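Local coordinates for sulfite dehydrogenase (Paracoccus pantotrophus, PDB 2XTS), which probably oxidises protein-bound sulfane sulfur in the Sox system at a molybdenum cofactor, working as a molybdohaem complex with a cytochrome partner, at residues Val261-Pro273 with Leu340-Gln352. Sequence-based numbering, arbitrary orientation.
Sequences VMDAKSVITSPSP and LQSRAVDETGYVQ
Y350 meets A264 and D263 obliquely: CD1 of Y350 lies 3.6 Å from CB of A264, while CB of D263 comes close to the phenol oxygen. One ring face carries a water that joins A264 N to D346 OD2; a second water, at the ring edge and in plane, links Y350 OH to D263 OD2. That hydroxyl also bonds N371, and the D263 carboxylate reaches R151 and Y156 of the Cytochrome chain. A second flat group, the Q352 amide, has CG anti to the backbone N (chi1 -171°) and an extended chain, so OE1 arrives between the strands and takes S266 OG at 2.7 Å and A344 N at 3.0 Å, both in the carbonyl plane on lone pairs; NE2 goes to N371 O. S266 OG and S342 OG share a hydrogen bond of 2.8 Å. One water donates to both S266 O and S342 O; another joins I268 N to S342 OG. A leucine in place of Q352 would probably leave S266 OG and A344 N without their shared acceptor. Farther along, I268 CD1 packs on L340 CB at 3.9 Å. Strands 265-270 and 338-346, not neighbours in their antiparallel sheet, thus face each other within the E-set (immunoglobulin-like) dimerisation domain; amide, hydroxyls and waters meet most polar groups between them, but buried S342 N finds no partner.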
ATOM      1  N   VAL A 261       4.581  -1.329 -25.460  1.00  7.39           N
ATOM      2  CA  VAL A 261       3.731  -0.421 -24.686  0.50  7.91           C
ATOM      3  C   VAL A 261       2.307  -0.945 -24.546  1.00  7.20           C
ATOM      4  O   VAL A 261       1.754  -1.597 -25.442  1.00  7.88           O
ATOM      5  CB  VAL A 261       3.726   1.065 -25.180  0.50  8.68           C
ATOM      6  CG1 VAL A 261       3.358   2.019 -24.034  0.50  9.54           C
ATOM      7  CG2 VAL A 261       5.053   1.500 -25.695  0.50  9.83           C
ATOM      8  N   MET A 262       1.742  -0.674 -23.375  1.00  7.08           N
ATOM      9  CA  MET A 262       0.349  -0.954 -23.073  1.00  7.30           C
ATOM     10  C   MET A 262      -0.466   0.317 -23.358  1.00  7.68           C
ATOM     11  O   MET A 262      -0.197   1.381 -22.810  1.00  8.89           O
ATOM     12  CB  MET A 262       0.206  -1.402 -21.617  1.00  7.45           C
ATOM     13  CG  MET A 262       1.019  -2.626 -21.252  1.00  7.74           C
ATOM     14  SD  MET A 262       0.599  -4.082 -22.248  1.00  8.63           S
ATOM     15  CE  MET A 262      -0.958  -4.573 -21.511  1.00  9.64           C
ATOM     16  N   ASP A 263      -1.489   0.205 -24.192  1.00  7.42           N
ATOM     17  CA  ASP A 263      -2.259   1.372 -24.608  1.00  7.17           C
ATOM     18  C   ASP A 263      -3.353   1.759 -23.593  1.00  7.24           C
ATOM     19  O   ASP A 263      -3.726   0.977 -22.707  1.00  8.26           O
ATOM     20  CB  ASP A 263      -2.884   1.109 -25.984  1.00  7.37           C
ATOM     21  CG  ASP A 263      -1.856   0.970 -27.097  1.00  8.73           C
ATOM     22  OD1 ASP A 263      -0.795   1.625 -27.049  1.00  9.37           O
ATOM     23  OD2 ASP A 263      -2.139   0.204 -28.038  1.00  8.45           O
ATOM     24  N   ALA A 264      -3.890   2.968 -23.755  1.00  7.33           N
ATOM     25  CA  ALA A 264      -4.895   3.498 -22.839  1.00  7.08           C
ATOM     26  C   ALA A 264      -6.070   2.559 -22.700  1.00  6.91           C
ATOM     27  O   ALA A 264      -6.596   2.036 -23.684  1.00  7.61           O
ATOM     28  CB  ALA A 264      -5.369   4.879 -23.290  1.00  7.99           C
ATOM     29  N   LYS A 265      -6.507   2.388 -21.454  1.00  6.90           N
ATOM     30  CA  LYS A 265      -7.483   1.395 -21.125  1.00  6.72           C
ATOM     31  C   LYS A 265      -8.256   1.843 -19.889  1.00  5.94           C
ATOM     32  O   LYS A 265      -7.788   2.652 -19.107  1.00  6.59           O
ATOM     33  CB  LYS A 265      -6.744   0.081 -20.848  1.00  7.13           C
ATOM     34  CG  LYS A 265      -7.595  -1.146 -20.737  1.00  6.90           C
ATOM     35  CD  LYS A 265      -6.721  -2.385 -20.812  1.00  7.54           C
ATOM     36  CE  LYS A 265      -7.472  -3.652 -20.506  1.00  8.86           C
ATOM     37  NZ  LYS A 265      -6.643  -4.873 -20.741  1.00  8.53           N
ATOM     38  N   SER A 266      -9.426   1.271 -19.695  1.00  6.17           N
ATOM     39  CA  SER A 266     -10.230   1.535 -18.511  1.00  6.99           C
ATOM     40  C   SER A 266     -11.213   0.432 -18.271  1.00  6.72           C
ATOM     41  O   SER A 266     -11.567  -0.324 -19.173  1.00  7.31           O
ATOM     42  CB  SER A 266     -11.014   2.839 -18.623  1.00  7.31           C
ATOM     43  OG  SER A 266     -12.062   2.753 -19.566  1.00  8.20           O
ATOM     44  N   VAL A 267     -11.716   0.392 -17.054  1.00  6.88           N
ATOM     45  CA  VAL A 267     -12.794  -0.507 -16.687  1.00  7.10           C
ATOM     46  C   VAL A 267     -13.562   0.067 -15.508  1.00  7.11           C
ATOM     47  O   VAL A 267     -12.959   0.602 -14.578  1.00  7.20           O
ATOM     48  CB  VAL A 267     -12.311  -1.963 -16.374  1.00  7.21           C
ATOM     49  CG1 VAL A 267     -11.329  -2.015 -15.191  1.00  9.14           C
ATOM     50  CG2 VAL A 267     -13.505  -2.897 -16.166  1.00  8.73           C
ATOM     51  N   ILE A 268     -14.888  -0.033 -15.561  1.00  7.38           N
ATOM     52  CA  ILE A 268     -15.762   0.243 -14.432  1.00  7.12           C
ATOM     53  C   ILE A 268     -15.699  -0.949 -13.470  1.00  6.82           C
ATOM     54  O   ILE A 268     -16.054  -2.068 -13.815  1.00  7.20           O
ATOM     55  CB  ILE A 268     -17.202   0.513 -14.912  1.00  7.07           C
ATOM     56  CG1 ILE A 268     -17.232   1.856 -15.664  1.00  8.12           C
ATOM     57  CG2 ILE A 268     -18.159   0.553 -13.728  1.00  7.67           C
ATOM     58  CD1 ILE A 268     -18.506   2.087 -16.511  1.00  9.86           C
ATOM     59  N   THR A 269     -15.232  -0.696 -12.250  1.00  6.74           N
ATOM     60  CA  THR A 269     -15.103  -1.750 -11.246  1.00  7.62           C
ATOM     61  C   THR A 269     -16.368  -1.933 -10.427  1.00  7.67           C
ATOM     62  O   THR A 269     -16.582  -3.002  -9.885  1.00  8.39           O
ATOM     63  CB  THR A 269     -13.883  -1.489 -10.348  1.00  7.23           C
ATOM     64  OG1 THR A 269     -13.998  -0.204  -9.730  1.00  8.90           O
ATOM     65  CG2 THR A 269     -12.612  -1.488 -11.186  1.00  8.59           C
ATOM     66  N   SER A 270     -17.201  -0.899 -10.353  1.00  8.05           N
ATOM     67  CA  SER A 270     -18.514  -1.058  -9.777  0.50  8.56           C
ATOM     68  C   SER A 270     -19.472  -0.017 -10.314  1.00  8.83           C
ATOM     69  O   SER A 270     -19.121   1.110 -10.496  1.00  9.02           O
ATOM     70  CB  SER A 270     -18.476  -0.973  -8.263  0.50  8.82           C
ATOM     71  OG  SER A 270     -18.312   0.361  -7.851  0.50  8.99           O
ATOM     72  N   PRO A 271     -20.701  -0.455 -10.637  1.00  9.44           N
ATOM     73  CA  PRO A 271     -21.207  -1.831 -10.675  1.00  9.77           C
ATOM     74  C   PRO A 271     -20.405  -2.696 -11.640  1.00  9.14           C
ATOM     75  O   PRO A 271     -19.840  -2.198 -12.610  1.00  9.90           O
ATOM     76  CB  PRO A 271     -22.652  -1.676 -11.196  1.00 10.68           C
ATOM     77  CG  PRO A 271     -22.989  -0.278 -11.043  1.00 10.37           C
ATOM     78  CD  PRO A 271     -21.705   0.499 -11.130  1.00  9.81           C
ATOM     79  N   SER A 272     -20.370  -3.988 -11.354  1.00  8.08           N
ATOM     80  CA  SER A 272     -19.730  -4.969 -12.220  1.00  7.82           C
ATOM     81  C   SER A 272     -20.321  -6.329 -11.831  1.00  7.61           C
ATOM     82  O   SER A 272     -21.060  -6.414 -10.851  1.00  7.78           O
ATOM     83  CB  SER A 272     -18.196  -4.923 -12.089  1.00  9.04           C
ATOM     84  OG  SER A 272     -17.788  -5.289 -10.775  1.00  8.87           O
ATOM     85  N   PRO A 273     -19.984  -7.413 -12.555  1.00  8.20           N
ATOM     86  CA  PRO A 273     -20.681  -8.671 -12.235  1.00  7.66           C
ATOM     87  C   PRO A 273     -20.541  -9.176 -10.797  1.00  8.01           C
ATOM     88  O   PRO A 273     -21.480  -9.765 -10.280  1.00  9.14           O
ATOM     89  CB  PRO A 273     -20.078  -9.663 -13.231  1.00  8.30           C
ATOM     90  CG  PRO A 273     -19.767  -8.786 -14.429  1.00  8.75           C
ATOM     91  CD  PRO A 273     -19.252  -7.489 -13.834  1.00  7.89           C
ATOM     92  N   LEU A 340     -23.342  -0.081 -19.385  1.00  8.57           N
ATOM     93  CA  LEU A 340     -22.282   0.792 -18.886  1.00  8.23           C
ATOM     94  C   LEU A 340     -21.003   0.579 -19.669  1.00  8.87           C
ATOM     95  O   LEU A 340     -20.601  -0.561 -19.903  1.00  9.34           O
ATOM     96  CB  LEU A 340     -21.974   0.508 -17.410  1.00  9.22           C
ATOM     97  CG  LEU A 340     -23.094   0.632 -16.392  1.00  9.51           C
ATOM     98  CD1 LEU A 340     -22.579   0.259 -15.028  1.00 10.32           C
ATOM     99  CD2 LEU A 340     -23.674   2.039 -16.402  1.00 12.68           C
ATOM    100  N   GLN A 341     -20.338   1.678 -20.016  1.00  8.33           N
ATOM    101  CA  GLN A 341     -19.026   1.640 -20.638  1.00  7.82           C
ATOM    102  C   GLN A 341     -18.180   2.790 -20.122  1.00  7.18           C
ATOM    103  O   GLN A 341     -18.717   3.849 -19.766  1.00  7.98           O
ATOM    104  CB  GLN A 341     -19.136   1.794 -22.149  1.00  8.61           C
ATOM    105  CG  GLN A 341     -19.895   0.706 -22.868  1.00  9.15           C
ATOM    106  CD  GLN A 341     -19.896   0.885 -24.362  1.00 10.41           C
ATOM    107  OE1 GLN A 341     -19.739   1.985 -24.871  1.00 10.41           O
ATOM    108  NE2 GLN A 341     -20.051  -0.232 -25.077  1.00 10.79           N
ATOM    109  N   SER A 342     -16.865   2.592 -20.116  1.00  8.04           N
ATOM    110  CA  SER A 342     -15.937   3.656 -19.863  1.00  7.56           C
ATOM    111  C   SER A 342     -14.925   3.723 -21.003  1.00  7.73           C
ATOM    112  O   SER A 342     -14.556   2.694 -21.598  1.00  7.95           O
ATOM    113  CB  SER A 342     -15.260   3.490 -18.511  1.00  8.13           C
ATOM    114  OG  SER A 342     -14.538   2.277 -18.400  1.00  8.56           O
ATOM    115  N   ARG A 343     -14.472   4.935 -21.288  1.00  6.77           N
ATOM    116  CA  ARG A 343     -13.548   5.196 -22.401  1.00  7.47           C
ATOM    117  C   ARG A 343     -12.471   6.174 -21.942  1.00  7.61           C
ATOM    118  O   ARG A 343     -12.774   7.345 -21.672  1.00  7.98           O
ATOM    119  CB  ARG A 343     -14.320   5.763 -23.590  1.00  8.64           C
ATOM    120  CG  ARG A 343     -13.523   6.083 -24.820  1.00  9.42           C
ATOM    121  CD  ARG A 343     -14.468   6.629 -25.898  1.00 10.92           C
ATOM    122  NE  ARG A 343     -15.004   7.950 -25.559  1.00 10.46           N
ATOM    123  CZ  ARG A 343     -15.946   8.591 -26.250  1.00 10.39           C
ATOM    124  NH1 ARG A 343     -16.518   8.017 -27.302  1.00 12.30           N
ATOM    125  NH2 ARG A 343     -16.349   9.798 -25.866  1.00 12.26           N
ATOM    126  N   ALA A 344     -11.229   5.688 -21.848  1.00  7.63           N
ATOM    127  CA  ALA A 344     -10.103   6.517 -21.426  1.00  7.66           C
ATOM    128  C   ALA A 344      -9.497   7.333 -22.559  1.00  7.56           C
ATOM    129  O   ALA A 344      -9.482   6.888 -23.712  1.00  8.86           O
ATOM    130  CB  ALA A 344      -9.027   5.648 -20.840  1.00  9.06           C
ATOM    131  N   VAL A 345      -8.972   8.508 -22.225  1.00  7.83           N
ATOM    132  CA  VAL A 345      -8.226   9.350 -23.134  1.00  8.57           C
ATOM    133  C   VAL A 345      -6.920   9.677 -22.442  1.00  8.75           C
ATOM    134  O   VAL A 345      -6.902   9.982 -21.252  1.00  9.37           O
ATOM    135  CB  VAL A 345      -8.976  10.650 -23.461  1.00  9.60           C
ATOM    136  CG1 VAL A 345      -8.173  11.489 -24.491  1.00 11.41           C
ATOM    137  CG2 VAL A 345     -10.399  10.327 -23.946  1.00 11.60           C
ATOM    138  N   ASP A 346      -5.802   9.558 -23.160  1.00  8.28           N
ATOM    139  CA  ASP A 346      -4.517   9.918 -22.580  1.00  8.87           C
ATOM    140  C   ASP A 346      -3.950  11.199 -23.190  1.00  9.31           C
ATOM    141  O   ASP A 346      -4.500  11.760 -24.134  1.00  9.89           O
ATOM    142  CB  ASP A 346      -3.516   8.746 -22.566  1.00  8.75           C
ATOM    143  CG  ASP A 346      -2.952   8.389 -23.913  1.00  9.18           C
ATOM    144  OD1 ASP A 346      -2.814   9.283 -24.784  1.00 10.26           O
ATOM    145  OD2 ASP A 346      -2.603   7.197 -24.074  1.00  9.97           O
ATOM    146  N   GLU A 347      -2.831  11.653 -22.641  1.00  9.79           N
ATOM    147  CA  GLU A 347      -2.260  12.945 -23.021  1.00 10.77           C
ATOM    148  C   GLU A 347      -1.770  13.019 -24.454  1.00 11.04           C
ATOM    149  O   GLU A 347      -1.491  14.108 -24.953  1.00 12.56           O
ATOM    150  CB  GLU A 347      -1.134  13.341 -22.072  1.00 11.53           C
ATOM    151  CG  GLU A 347       0.072  12.440 -22.149  1.00 13.09           C
ATOM    152  CD  GLU A 347       1.170  12.929 -21.235  1.00 16.07           C
ATOM    153  OE1 GLU A 347       1.381  12.311 -20.178  1.00 14.14           O
ATOM    154  OE2 GLU A 347       1.796  13.975 -21.549  1.00 21.42           O
ATOM    155  N   THR A 348      -1.615  11.874 -25.113  1.00 10.49           N
ATOM    156  CA  THR A 348      -1.264  11.874 -26.534  1.00 11.39           C
ATOM    157  C   THR A 348      -2.475  12.130 -27.430  1.00 10.93           C
ATOM    158  O   THR A 348      -2.320  12.321 -28.638  1.00 12.86           O
ATOM    159  CB  THR A 348      -0.629  10.540 -26.977  1.00 11.04           C
ATOM    160  OG1 THR A 348      -1.635   9.516 -27.033  1.00 12.59           O
ATOM    161  CG2 THR A 348       0.558  10.126 -26.065  1.00 12.56           C
ATOM    162  N   GLY A 349      -3.671  12.140 -26.859  1.00 10.29           N
ATOM    163  CA  GLY A 349      -4.922  12.275 -27.608  1.00 10.41           C
ATOM    164  C   GLY A 349      -5.558  10.937 -27.956  1.00 10.05           C
ATOM    165  O   GLY A 349      -6.650  10.881 -28.476  1.00 10.51           O
ATOM    166  N   TYR A 350      -4.864   9.846 -27.681  1.00  9.49           N
ATOM    167  CA  TYR A 350      -5.393   8.503 -27.898  1.00  8.77           C
ATOM    168  C   TYR A 350      -6.648   8.264 -27.056  1.00  9.24           C
ATOM    169  O   TYR A 350      -6.634   8.482 -25.830  1.00  9.42           O
ATOM    170  CB  TYR A 350      -4.300   7.482 -27.559  1.00  8.67           C
ATOM    171  CG  TYR A 350      -4.660   6.038 -27.788  1.00  7.91           C
ATOM    172  CD1 TYR A 350      -5.446   5.342 -26.880  1.00  7.69           C
ATOM    173  CD2 TYR A 350      -4.147   5.333 -28.868  1.00  8.87           C
ATOM    174  CE1 TYR A 350      -5.754   4.009 -27.075  1.00  7.34           C
ATOM    175  CE2 TYR A 350      -4.430   3.997 -29.064  1.00  8.77           C
ATOM    176  CZ  TYR A 350      -5.229   3.334 -28.160  1.00  7.32           C
ATOM    177  OH  TYR A 350      -5.538   1.986 -28.328  1.00  7.81           O
ATOM    178  N   VAL A 351      -7.681   7.768 -27.724  1.00  9.30           N
ATOM    179  CA  VAL A 351      -8.965   7.434 -27.145  1.00  9.35           C
ATOM    180  C   VAL A 351      -9.130   5.917 -27.191  1.00  8.79           C
ATOM    181  O   VAL A 351      -9.035   5.289 -28.252  1.00  9.31           O
ATOM    182  CB  VAL A 351     -10.117   8.082 -27.906  1.00  9.92           C
ATOM    183  CG1 VAL A 351     -11.448   7.723 -27.249  1.00 11.96           C
ATOM    184  CG2 VAL A 351      -9.900   9.603 -28.000  1.00 11.01           C
ATOM    185  N   GLN A 352      -9.343   5.324 -26.024  1.00  8.40           N
ATOM    186  CA  GLN A 352      -9.573   3.895 -25.921  1.00  7.45           C
ATOM    187  C   GLN A 352     -10.583   3.410 -26.967  1.00  7.89           C
ATOM    188  O   GLN A 352     -11.701   3.889 -27.005  1.00  8.42           O
ATOM    189  CB  GLN A 352     -10.064   3.553 -24.511  1.00  7.72           C
ATOM    190  CG  GLN A 352     -10.140   2.077 -24.229  1.00  8.20           C
ATOM    191  CD  GLN A 352     -10.814   1.768 -22.898  1.00  7.43           C
ATOM    192  OE1 GLN A 352     -11.183   2.672 -22.151  1.00  7.36           O
ATOM    193  NE2 GLN A 352     -10.966   0.485 -22.586  1.00  8.60           N
TER
HETATM  194  O   HOH W   1      -3.860   0.993 -30.098  1.00  8.92           O
HETATM  195  O   HOH W   2      -2.407   4.925 -25.572  1.00 10.05           O
HETATM  196  O   HOH W   3     -13.682   0.105 -20.899  1.00 10.44           O
HETATM  197  O   HOH W   4     -15.903  -0.373 -18.274  1.00 11.40           O